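Local atomic coordinates of capsular polysaccharide export system protein KpsC (Thermosulfurimonas dismutans, PDB entry 6MGD), a protein that transfers Kdo to form a beta-2,7 linkage, probably in building the glycolipid that anchors capsular polysaccharide to the Gram-negative cell surface. Residues A[4-9]-A[22-27]; A[44-49]-A[62-67]; A[15-20]-A[87-92]. One frame throughout, in Å; residues are numbered along the deposited sequence.

Contact 1: residues A[4-9]-A[22-27]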
# COMPACT_ATOMS: atom_id res chain seq x y z
N PHE A 4 7.56 -21.33 -11.19
CA PHE A 4 7.86 -20.38 -10.13
C PHE A 4 8.43 -21.08 -8.91
O PHE A 4 8.11 -22.24 -8.62
CB PHE A 4 6.61 -19.59 -9.72
CG PHE A 4 6.27 -18.46 -10.66
CD1 PHE A 4 5.52 -18.70 -11.80
CD2 PHE A 4 6.72 -17.18 -10.41
CE1 PHE A 4 5.21 -17.67 -12.66
CE2 PHE A 4 6.41 -16.14 -11.27
CZ PHE A 4 5.66 -16.39 -12.40
N TYR A 5 9.28 -20.35 -8.19
CA TYR A 5 9.87 -20.80 -6.94
C TYR A 5 9.69 -19.72 -5.89
O TYR A 5 9.67 -18.53 -6.21
CB TYR A 5 11.36 -21.14 -7.09
CG TYR A 5 11.62 -22.32 -7.99
CD1 TYR A 5 11.66 -23.61 -7.48
CD2 TYR A 5 11.81 -22.15 -9.36
CE1 TYR A 5 11.89 -24.70 -8.30
CE2 TYR A 5 12.04 -23.23 -10.19
CZ TYR A 5 12.08 -24.50 -9.65
OH TYR A 5 12.32 -25.59 -10.46
N THR A 6 9.55 -20.14 -4.64
CA THR A 6 9.39 -19.22 -3.52
C THR A 6 10.69 -19.13 -2.73
O THR A 6 11.48 -20.07 -2.67
CB THR A 6 8.25 -19.66 -2.60
OG1 THR A 6 8.49 -21.00 -2.14
CG2 THR A 6 6.92 -19.60 -3.34
N TYR A 7 10.90 -17.97 -2.11
CA TYR A 7 12.12 -17.68 -1.35
C TYR A 7 11.75 -17.47 0.11
O TYR A 7 11.20 -16.42 0.47
CB TYR A 7 12.85 -16.47 -1.92
CG TYR A 7 14.19 -16.20 -1.30
CD1 TYR A 7 14.36 -15.18 -0.37
CD2 TYR A 7 15.30 -16.97 -1.63
CE1 TYR A 7 15.59 -14.93 0.20
CE2 TYR A 7 16.54 -16.73 -1.07
CZ TYR A 7 16.68 -15.71 -0.15
OH TYR A 7 17.91 -15.47 0.42
N LYS A 8 12.05 -18.46 0.95
CA LYS A 8 11.90 -18.36 2.40
C LYS A 8 10.47 -18.02 2.80
O LYS A 8 10.21 -17.13 3.61
CB LYS A 8 12.89 -17.33 2.98
CG LYS A 8 14.35 -17.70 2.77
CD LYS A 8 15.27 -16.60 3.28
CE LYS A 8 16.73 -16.98 3.09
NZ LYS A 8 17.64 -15.85 3.44
N PHE A 9 9.52 -18.75 2.22
CA PHE A 9 8.12 -18.64 2.57
C PHE A 9 7.75 -19.69 3.61
O PHE A 9 8.28 -20.81 3.61
CB PHE A 9 7.21 -18.82 1.35
CG PHE A 9 7.10 -17.60 0.48
CD1 PHE A 9 7.98 -16.54 0.62
CD2 PHE A 9 6.09 -17.51 -0.48
CE1 PHE A 9 7.87 -15.42 -0.18
CE2 PHE A 9 5.98 -16.39 -1.28
CZ PHE A 9 6.86 -15.34 -1.13
N PRO A 22 -0.47 -21.19 -9.36
CA PRO A 22 -0.67 -22.64 -9.22
C PRO A 22 0.53 -23.47 -9.65
O PRO A 22 0.54 -24.68 -9.38
CB PRO A 22 -1.88 -22.91 -10.12
CG PRO A 22 -1.82 -21.83 -11.15
CD PRO A 22 -1.29 -20.62 -10.44
N THR A 23 1.53 -22.87 -10.29
CA THR A 23 2.71 -23.58 -10.76
C THR A 23 3.90 -23.45 -9.81
O THR A 23 5.04 -23.69 -10.22
CB THR A 23 3.10 -23.10 -12.15
OG1 THR A 23 3.49 -21.72 -12.09
CG2 THR A 23 1.93 -23.26 -13.12
N VAL A 24 3.66 -23.06 -8.56
CA VAL A 24 4.73 -23.04 -7.57
C VAL A 24 5.26 -24.45 -7.38
O VAL A 24 4.49 -25.40 -7.21
CB VAL A 24 4.24 -22.43 -6.25
CG1 VAL A 24 5.23 -22.69 -5.13
CG2 VAL A 24 4.01 -20.94 -6.41
N LYS A 25 6.58 -24.59 -7.42
CA LYS A 25 7.22 -25.90 -7.44
C LYS A 25 8.03 -26.22 -6.20
O LYS A 25 7.97 -27.36 -5.71
CB LYS A 25 8.12 -26.02 -8.67
CG LYS A 25 7.36 -26.07 -9.98
CD LYS A 25 6.57 -27.36 -10.11
CE LYS A 25 5.07 -27.12 -10.04
NZ LYS A 25 4.31 -28.39 -10.03
N GLY A 26 8.79 -25.27 -5.67
CA GLY A 26 9.63 -25.56 -4.53
C GLY A 26 9.99 -24.29 -3.79
O GLY A 26 9.86 -23.18 -4.32
N ASN A 27 10.44 -24.47 -2.56
CA ASN A 27 10.78 -23.36 -1.67
C ASN A 27 12.29 -23.34 -1.46
O ASN A 27 12.85 -24.26 -0.85
CB ASN A 27 10.03 -23.48 -0.35
CG ASN A 27 10.19 -22.25 0.52
OD1 ASN A 27 9.70 -21.17 0.19
ND2 ASN A 27 10.88 -22.40 1.65

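Contact 2: residues A[44-49]-A[62-67]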
# COMPACT_ATOMS: atom_id res chain seq x y z
N ILE A 44 15.41 -18.93 -13.61
CA ILE A 44 14.36 -19.30 -12.66
C ILE A 44 13.51 -18.07 -12.36
O ILE A 44 13.94 -16.93 -12.51
CB ILE A 44 14.93 -19.88 -11.35
CG1 ILE A 44 15.70 -18.80 -10.57
CG2 ILE A 44 15.82 -21.08 -11.62
CD1 ILE A 44 16.12 -19.23 -9.19
N ARG A 45 12.28 -18.33 -11.93
CA ARG A 45 11.36 -17.30 -11.45
C ARG A 45 11.26 -17.46 -9.93
O ARG A 45 10.73 -18.46 -9.44
CB ARG A 45 9.99 -17.43 -12.10
CG ARG A 45 9.96 -17.07 -13.58
CD ARG A 45 8.58 -17.35 -14.16
NE ARG A 45 8.34 -16.62 -15.40
CZ ARG A 45 8.54 -17.11 -16.62
NH1 ARG A 45 8.28 -16.36 -17.68
NH2 ARG A 45 9.00 -18.34 -16.77
N LEU A 46 11.76 -16.47 -9.20
CA LEU A 46 11.77 -16.50 -7.75
C LEU A 46 10.67 -15.60 -7.20
O LEU A 46 10.53 -14.46 -7.63
CB LEU A 46 13.13 -16.06 -7.20
CG LEU A 46 13.35 -16.26 -5.70
CD1 LEU A 46 13.30 -17.74 -5.35
CD2 LEU A 46 14.67 -15.64 -5.26
N LEU A 47 9.90 -16.13 -6.25
CA LEU A 47 8.89 -15.36 -5.54
C LEU A 47 9.46 -14.95 -4.18
O LEU A 47 9.76 -15.81 -3.34
CB LEU A 47 7.60 -16.16 -5.36
CG LEU A 47 6.85 -16.50 -6.65
CD1 LEU A 47 5.62 -17.34 -6.37
CD2 LEU A 47 6.48 -15.23 -7.40
N VAL A 48 9.62 -13.65 -3.98
CA VAL A 48 10.14 -13.11 -2.73
C VAL A 48 9.07 -12.19 -2.14
O VAL A 48 8.23 -11.64 -2.86
CB VAL A 48 11.48 -12.36 -2.93
CG1 VAL A 48 11.25 -10.95 -3.45
CG2 VAL A 48 12.28 -12.33 -1.63
N TRP A 49 9.11 -12.05 -0.82
CA TRP A 49 8.10 -11.28 -0.10
C TRP A 49 8.66 -9.92 0.30
O TRP A 49 9.63 -9.85 1.07
CB TRP A 49 7.62 -12.04 1.14
CG TRP A 49 6.52 -11.31 1.85
CD1 TRP A 49 6.65 -10.47 2.91
CD2 TRP A 49 5.13 -11.35 1.53
NE1 TRP A 49 5.42 -9.98 3.28
CE2 TRP A 49 4.47 -10.51 2.45
CE3 TRP A 49 4.37 -12.01 0.56
CZ2 TRP A 49 3.09 -10.31 2.43
CZ3 TRP A 49 3.00 -11.82 0.54
CH2 TRP A 49 2.38 -10.98 1.46
N LYS A 62 20.99 -11.53 -13.52
CA LYS A 62 19.80 -11.17 -14.28
C LYS A 62 18.98 -12.38 -14.71
O LYS A 62 17.82 -12.20 -15.10
CB LYS A 62 20.18 -10.34 -15.51
CG LYS A 62 19.07 -9.42 -15.99
CD LYS A 62 19.57 -8.35 -16.94
CE LYS A 62 19.39 -8.76 -18.40
NZ LYS A 62 19.66 -7.62 -19.31
N SER A 63 19.53 -13.59 -14.64
CA SER A 63 18.76 -14.78 -14.98
C SER A 63 17.80 -15.21 -13.88
O SER A 63 16.95 -16.08 -14.12
CB SER A 63 19.70 -15.94 -15.33
OG SER A 63 20.42 -15.67 -16.52
N VAL A 64 17.92 -14.65 -12.68
CA VAL A 64 16.98 -14.91 -11.59
C VAL A 64 15.91 -13.83 -11.66
O VAL A 64 16.10 -12.71 -11.18
CB VAL A 64 17.67 -14.95 -10.23
CG1 VAL A 64 16.66 -15.22 -9.13
CG2 VAL A 64 18.77 -15.99 -10.22
N GLU A 65 14.77 -14.16 -12.27
CA GLU A 65 13.66 -13.22 -12.38
C GLU A 65 12.95 -13.14 -11.03
O GLU A 65 12.40 -14.14 -10.55
CB GLU A 65 12.70 -13.65 -13.48
CG GLU A 65 11.58 -12.65 -13.75
CD GLU A 65 10.69 -13.07 -14.90
OE1 GLU A 65 10.83 -14.23 -15.37
OE2 GLU A 65 9.86 -12.25 -15.34
N VAL A 66 12.96 -11.96 -10.43
CA VAL A 66 12.45 -11.76 -9.07
C VAL A 66 11.08 -11.11 -9.15
O VAL A 66 10.91 -10.07 -9.80
CB VAL A 66 13.42 -10.91 -8.23
CG1 VAL A 66 12.79 -10.57 -6.89
CG2 VAL A 66 14.74 -11.65 -8.04
N TYR A 67 10.10 -11.72 -8.48
CA TYR A 67 8.80 -11.12 -8.24
C TYR A 67 8.70 -10.78 -6.76
O TYR A 67 8.89 -11.66 -5.91
CB TYR A 67 7.67 -12.06 -8.65
CG TYR A 67 7.53 -12.24 -10.14
CD1 TYR A 67 8.35 -13.12 -10.84
CD2 TYR A 67 6.56 -11.54 -10.86
CE1 TYR A 67 8.21 -13.29 -12.21
CE2 TYR A 67 6.42 -11.71 -12.22
CZ TYR A 67 7.25 -12.58 -12.89
OH TYR A 67 7.11 -12.75 -14.25

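Contact 3: residues A[15-20]-A[87-92]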
# COMPACT_ATOMS: atom_id res chain seq x y z
N ARG A 15 0.87 -22.10 0.51
CA ARG A 15 -0.46 -22.50 0.08
C ARG A 15 -1.28 -21.30 -0.37
O ARG A 15 -2.02 -21.38 -1.36
CB ARG A 15 -1.18 -23.23 1.21
CG ARG A 15 -0.49 -24.50 1.66
CD ARG A 15 -1.33 -25.24 2.69
NE ARG A 15 -2.64 -25.58 2.16
CZ ARG A 15 -3.65 -26.04 2.89
NH1 ARG A 15 -3.49 -26.22 4.20
NH2 ARG A 15 -4.81 -26.31 2.33
N ILE A 16 -1.15 -20.17 0.33
CA ILE A 16 -1.85 -18.95 -0.08
C ILE A 16 -1.35 -18.48 -1.44
O ILE A 16 -2.13 -18.13 -2.33
CB ILE A 16 -1.67 -17.85 0.99
CG1 ILE A 16 -2.40 -18.24 2.27
CG2 ILE A 16 -2.16 -16.51 0.46
CD1 ILE A 16 -2.43 -17.13 3.30
N ILE A 17 -0.02 -18.46 -1.62
CA ILE A 17 0.55 -18.00 -2.88
C ILE A 17 0.13 -18.92 -4.02
O ILE A 17 -0.11 -18.46 -5.15
CB ILE A 17 2.08 -17.89 -2.76
CG1 ILE A 17 2.45 -16.80 -1.76
CG2 ILE A 17 2.71 -17.62 -4.11
CD1 ILE A 17 1.79 -15.47 -2.05
N LYS A 18 0.02 -20.22 -3.75
CA LYS A 18 -0.35 -21.17 -4.79
C LYS A 18 -1.74 -20.90 -5.35
O LYS A 18 -2.03 -21.34 -6.47
CB LYS A 18 -0.26 -22.59 -4.24
CG LYS A 18 -0.11 -23.66 -5.31
CD LYS A 18 0.36 -24.97 -4.71
CE LYS A 18 1.67 -24.79 -3.94
NZ LYS A 18 2.17 -26.07 -3.37
N ARG A 19 -2.60 -20.19 -4.61
CA ARG A 19 -3.88 -19.77 -5.17
C ARG A 19 -3.68 -18.84 -6.36
O ARG A 19 -4.42 -18.91 -7.35
CB ARG A 19 -4.72 -19.09 -4.09
CG ARG A 19 -5.04 -19.97 -2.90
CD ARG A 19 -5.71 -19.17 -1.79
NE ARG A 19 -6.78 -18.32 -2.29
CZ ARG A 19 -8.01 -18.75 -2.56
NH1 ARG A 19 -8.92 -17.90 -3.02
NH2 ARG A 19 -8.34 -20.02 -2.39
N PHE A 20 -2.68 -17.96 -6.28
CA PHE A 20 -2.39 -17.02 -7.35
C PHE A 20 -1.37 -17.56 -8.34
O PHE A 20 -1.43 -17.22 -9.53
CB PHE A 20 -1.89 -15.69 -6.76
CG PHE A 20 -2.87 -15.05 -5.82
CD1 PHE A 20 -2.94 -15.44 -4.49
CD2 PHE A 20 -3.72 -14.05 -6.26
CE1 PHE A 20 -3.84 -14.86 -3.62
CE2 PHE A 20 -4.62 -13.46 -5.40
CZ PHE A 20 -4.68 -13.86 -4.08
N ILE A 87 -7.90 -11.98 -0.68
CA ILE A 87 -8.56 -11.99 -1.97
C ILE A 87 -7.73 -11.29 -3.03
O ILE A 87 -7.92 -11.54 -4.23
CB ILE A 87 -9.96 -11.36 -1.87
CG1 ILE A 87 -10.83 -11.78 -3.06
CG2 ILE A 87 -9.87 -9.84 -1.80
CD1 ILE A 87 -12.29 -11.38 -2.93
N SER A 88 -6.79 -10.44 -2.63
CA SER A 88 -5.94 -9.70 -3.55
C SER A 88 -4.48 -9.95 -3.21
O SER A 88 -4.11 -10.05 -2.04
CB SER A 88 -6.24 -8.20 -3.49
OG SER A 88 -5.54 -7.50 -4.51
N LEU A 89 -3.65 -10.05 -4.25
CA LEU A 89 -2.22 -10.22 -4.09
C LEU A 89 -1.51 -9.30 -5.07
O LEU A 89 -1.98 -9.10 -6.20
CB LEU A 89 -1.78 -11.67 -4.32
CG LEU A 89 -0.31 -11.98 -4.05
CD1 LEU A 89 0.01 -11.81 -2.58
CD2 LEU A 89 0.05 -13.38 -4.53
N VAL A 90 -0.38 -8.74 -4.65
CA VAL A 90 0.45 -7.87 -5.47
C VAL A 90 1.69 -8.64 -5.89
O VAL A 90 2.41 -9.18 -5.04
CB VAL A 90 0.83 -6.58 -4.72
CG1 VAL A 90 2.07 -5.95 -5.33
CG2 VAL A 90 -0.34 -5.59 -4.73
N ALA A 91 1.94 -8.69 -7.20
CA ALA A 91 3.11 -9.38 -7.76
C ALA A 91 3.84 -8.39 -8.66
O ALA A 91 3.41 -8.14 -9.79
CB ALA A 91 2.71 -10.63 -8.52
N ASP A 92 4.93 -7.83 -8.15
CA ASP A 92 5.68 -6.79 -8.86
C ASP A 92 6.98 -7.37 -9.40
O ASP A 92 7.84 -7.79 -8.60
CB ASP A 92 5.95 -5.62 -7.91
CG ASP A 92 6.45 -4.37 -8.63
OD1 ASP A 92 7.32 -4.49 -9.53
OD2 ASP A 92 5.98 -3.27 -8.29

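Contact 1: residues A[4-9]-A[22-27]
Strands 4-7 and 24-27 are the two parallel strands of a beta-alpha-beta unit, and Thr6 meets Asn27 where they run side by side at the edge of the sheet. The backbone is stitched by Lys25 N to Phe4 O (3.1 Å) and by Thr6 N to Gly26 O (3.1 Å). The side chain of Asn27 adds two bonds: its OD1 accepts from Thr6 OG1 at 2.6 Å and, past the end of the first strand, from Phe9 N at 3.2 Å, both donors lying in the carbonyl plane on lone pairs. Two bonds to one oxygen fix the turn of the amide. Asn27 CG stands anti to the backbone N (chi1 -172°), which carries OD1 across to strand 4-7 and the residues after it. Helix 11-20 makes the crossover between the strands, and its Ile14 packs on Thr6, Phe9 and Asn27. On that same face Thr6 CG2 reaches Val24 CG1 at 4.0 Å, the two side chains crossing at about a right angle. Tyr5 points to the other face, towards helix 31-41, and its CE1 lies 4.0 Å from Lys25 CB. At the start of the pairing, Thr23 OG1 sits at the edge of the Phe4 ring, 3.7 Å from CD1.

Contact 2: residues A[44-49]-A[62-67]
Tyr67 gives up the most surface here, packing against Leu47 where strands 44-49 and 64-67 pair in parallel, the two outer members of a beta-alpha-beta unit whose connection carries helix 52-56. The strands belong to the mixed sheet of a protein in the GT-B clan. Five backbone hydrogen bonds run in the staggered parallel pattern from Ile44 N to Val48 N; the Tyr67 backbone has two of them, donating from N to Leu46 O and accepting at O from Val48 N. Leu47 CD2 comes obliquely to the base of the tyrosine, 3.6 Å from Tyr67 CB. Phe4 of strand 4-7, the neighbour of strand 44-49 on its other side, meets the Tyr67 ring edge-to-face.

Ile44 comes second, on the opposite face of the sheet. Its CG1 occupies the position between backbone N and carbonyl carbon (chi1 67°), a setting that lays it alongside Val64, 4.0 Å from Val64 CG1. Helix 31-41 covers this pair through Val34, Leu37 and Cys38. Further along the same face, Val48 CG1 touches Val66 CG1 at 3.8 Å.

Back on the tyrosine face, Glu65 and Arg45 run side by side, both extended. The carboxylate and guanidinium planes are 42° apart, and Glu65 OE1 lies over a guanidinium face, so the salt bridge is one of charge without an N-H aimed at the oxygen. Replacing Arg45 with an alanine would probably leave the Glu65 carboxylate without its countercharge and strip the cover that the arginine's methylene chain gives it. That cover is close: Arg45 CG is 3.5 Å from Glu65 OE1, as near as Arg45 NE at 3.5 Å.

Contact 3: residues A[15-20]-A[87-92]
Leu89 lays its CB over the middle of the Phe20 ring, 3.5 Å from the centroid and only 10° off the ring normal: a CH-pi contact made squarely on the aromatic face. It belongs to the packing of helix 11-20 against the sheet, with segment 15-20 crossing strand 88-92 at 81°. The leucine extends the contact along the ring. Its CG is anti to the backbone N (chi1 -175°), which directs the branch along the ring while CB stays over the centre. CD2 ends on the side of the ring nearest its attachment, 3.6 Å from Phe20 CG. At the far side, the ring edge is turned to the backbone just before the strand, where Ile87 O lies in the ring plane 4.0 Å from Phe20 CE2.

Ile17, one helical turn earlier, reaches the same leucine with the end of its side chain. Its CD1 meets Leu89 CD2 at 3.7 Å, and the two side chains cross at about a right angle. CD2 therefore touches both the end of the isoleucine and the base of the phenylalanine, in a buried, wholly apolar junction of three side chains.

Around this junction, Ile17 also packs on Phe9 and on Leu69 of strand 64-71, and Phe20 on Val301. Leu89 touches Met299 of strand 298-300, which with strand 64-71 flanks strand 88-92 in the sheet.

In the fold
Starting from the N terminus, contact 1 closes the first loop, bringing 22-27 back beside 4-9. Helix 11-20 lies inside that loop and its segment 15-20 opens contact 3, so contacts 1 and 3 cross along the chain. Contact 2 then forms, wholly nested within the long loop that contact 3 closes at 87-92. Strands 4-7 and 44-49 are neighbours, which makes contacts 1 and 2 consecutive parts of one sheet; Phe4 CZ packs on Arg45 CD at 3.5 Å. Contact 3 packs helix 11-20 on one face of that sheet. Ile17 CG2 also touches Leu47 CD1 at 3.7 Å, so the first crossover helix rests on strand 44-49 as well as on the antiparallel strand 88-92.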